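Long-range contact in Lmo0488 protein (Listeria monocytogenes serovar 1/2a, PDB 5TED), which binds shikimate through this effector-binding domain and, as a LysR-type transcriptional regulator, activates protocatechuate biosynthesis genes in response to it: residues Tyr105-Asp110 and Pro129-Tyr134. Residues are numbered along the deposited sequence; the frame is centred on the assembly and turned at random.
Sequences YIFFSD and PKIGCY. With SKM ((3R,4S,5R)-3,4,5-trihydroxycyclohex-1-ene-1-carboxylic acid), chain D.
With CG1 of I131 anti to its own carbonyl carbon (chi1 -64°) and the chain extended beyond it, CD1 is set over one face of the F107 ring, 17° off the ring normal. I131 CD1 lies 3.8 Å from the centroid of the F107 ring, a CH-pi contact. CG of P129 meets the far end of the same ring, 3.8 Å from F107 CE1. On the other side of the sheet, C133 SG packs 3.6 Å from I106 CG1. The two strands run parallel and are joined through helix 115-124 in a beta-alpha-beta unit of the LysR effector-binding domain. A beta bulge at G132 shifts the register. Y105 O therefore accepts two N-H groups, G132 N at 2.8 Å and, weakly, C133 N at 3.4 Å. Y105 N donates a hydrogen bond to K130 O, and F107 N donates one to C133 O at 3.0 Å, nearly straight (174°). F108 O lies at the edge of the Y134 ring, near its plane, 3.4 Å from Y134 CD1. The side chain of F108 starts out away from strand 130-134. Its ring lines the shikimate pocket, with F108 CD1 3.4 Å from shikimate O7. C133 and Y134 also pair with a strand of the second subunit.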
# COMPACT_ATOMS: atom_id res chain seq x y z
N TYR A 105 17.29 -11.43 -2.94
CA TYR A 105 15.86 -11.22 -2.77
C TYR A 105 15.53 -9.84 -2.23
O TYR A 105 16.27 -9.27 -1.42
CB TYR A 105 15.28 -12.26 -1.81
CG TYR A 105 14.80 -13.50 -2.49
CD1 TYR A 105 15.69 -14.54 -2.78
CD2 TYR A 105 13.46 -13.66 -2.84
CE1 TYR A 105 15.27 -15.69 -3.42
CE2 TYR A 105 13.02 -14.81 -3.46
CZ TYR A 105 13.93 -15.82 -3.73
OH TYR A 105 13.50 -16.95 -4.36
N ILE A 106 14.39 -9.34 -2.68
CA ILE A 106 13.61 -8.33 -1.98
C ILE A 106 12.61 -9.14 -1.17
O ILE A 106 11.67 -9.72 -1.73
CB ILE A 106 12.92 -7.38 -2.96
CG1 ILE A 106 13.96 -6.60 -3.77
CG2 ILE A 106 11.96 -6.44 -2.20
CD1 ILE A 106 13.51 -6.33 -5.17
N PHE A 107 12.86 -9.24 0.13
CA PHE A 107 12.16 -10.16 1.02
C PHE A 107 11.10 -9.42 1.84
O PHE A 107 11.23 -8.22 2.10
CB PHE A 107 13.17 -10.81 1.98
CG PHE A 107 13.01 -12.31 2.13
CD1 PHE A 107 13.30 -13.16 1.09
CD2 PHE A 107 12.60 -12.85 3.35
CE1 PHE A 107 13.17 -14.54 1.24
CE2 PHE A 107 12.46 -14.22 3.50
CZ PHE A 107 12.75 -15.07 2.44
N PHE A 108 10.05 -10.14 2.22
CA PHE A 108 9.06 -9.56 3.12
C PHE A 108 9.64 -9.39 4.52
O PHE A 108 10.36 -10.27 5.02
CB PHE A 108 7.81 -10.43 3.20
CG PHE A 108 6.88 -10.26 2.03
CD1 PHE A 108 6.17 -9.09 1.86
CD2 PHE A 108 6.75 -11.26 1.07
CE1 PHE A 108 5.33 -8.92 0.76
CE2 PHE A 108 5.92 -11.09 -0.02
CZ PHE A 108 5.20 -9.93 -0.17
N SER A 109 9.33 -8.27 5.16
CA SER A 109 9.77 -8.03 6.53
C SER A 109 9.06 -8.98 7.50
O SER A 109 8.08 -9.63 7.15
CB SER A 109 9.50 -6.59 6.94
OG SER A 109 8.12 -6.32 6.84
N ASP A 110 9.57 -9.02 8.73
CA ASP A 110 9.04 -9.89 9.78
C ASP A 110 7.59 -9.58 10.13
O ASP A 110 6.92 -10.43 10.72
CB ASP A 110 9.87 -9.75 11.06
CG ASP A 110 11.32 -10.10 10.85
OD1 ASP A 110 11.64 -10.86 9.91
OD2 ASP A 110 12.16 -9.61 11.63
N PRO A 129 18.04 -18.13 1.68
CA PRO A 129 18.01 -17.16 0.59
C PRO A 129 18.93 -15.97 0.87
O PRO A 129 19.09 -15.55 2.02
CB PRO A 129 16.54 -16.75 0.53
CG PRO A 129 16.08 -16.91 1.94
CD PRO A 129 16.76 -18.17 2.41
N LYS A 130 19.57 -15.47 -0.18
CA LYS A 130 20.31 -14.21 -0.07
C LYS A 130 19.31 -13.06 -0.08
O LYS A 130 18.56 -12.90 -1.04
CB LYS A 130 21.30 -14.04 -1.22
CG LYS A 130 22.40 -15.09 -1.26
CD LYS A 130 23.36 -14.83 -2.39
CE LYS A 130 24.53 -15.79 -2.30
NZ LYS A 130 24.13 -17.17 -2.69
N ILE A 131 19.28 -12.29 1.00
CA ILE A 131 18.33 -11.20 1.16
C ILE A 131 19.06 -9.88 0.99
O ILE A 131 19.96 -9.55 1.78
CB ILE A 131 17.61 -11.28 2.51
CG1 ILE A 131 16.77 -12.56 2.54
CG2 ILE A 131 16.71 -10.05 2.68
CD1 ILE A 131 16.22 -12.93 3.92
N GLY A 132 18.68 -9.12 -0.03
CA GLY A 132 19.27 -7.84 -0.31
C GLY A 132 18.61 -6.72 0.47
O GLY A 132 19.29 -5.80 0.92
N CYS A 133 17.30 -6.80 0.66
CA CYS A 133 16.57 -5.77 1.40
C CYS A 133 15.23 -6.34 1.85
O CYS A 133 14.81 -7.41 1.41
CB CYS A 133 16.35 -4.52 0.54
SG CYS A 133 15.37 -4.79 -0.97
N TYR A 134 14.57 -5.62 2.75
CA TYR A 134 13.23 -5.98 3.19
C TYR A 134 12.24 -4.89 2.80
O TYR A 134 12.58 -3.70 2.76
CB TYR A 134 13.15 -6.21 4.71
CG TYR A 134 13.95 -7.40 5.23
CD1 TYR A 134 13.40 -8.67 5.28
CD2 TYR A 134 15.25 -7.24 5.72
CE1 TYR A 134 14.11 -9.75 5.78
CE2 TYR A 134 15.97 -8.32 6.22
CZ TYR A 134 15.40 -9.57 6.25
OH TYR A 134 16.09 -10.65 6.73
O12 SKM D . 0.69 -7.53 1.73
C8 SKM D . 1.95 -8.07 2.11
C6 SKM D . 2.27 -7.74 3.41
O7 SKM D . 3.52 -8.30 3.79
C5 SKM D . 1.18 -8.31 4.52
C4 SKM D . 0.89 -9.73 4.36
C1 SKM D . 0.26 -10.56 5.49
O2 SKM D . 0.33 -10.12 6.67
O3 SKM D . -0.31 -11.67 5.23
C10 SKM D . 1.17 -10.43 2.94
C9 SKM D . 1.90 -9.75 1.92
O11 SKM D . 1.32 -10.03 0.71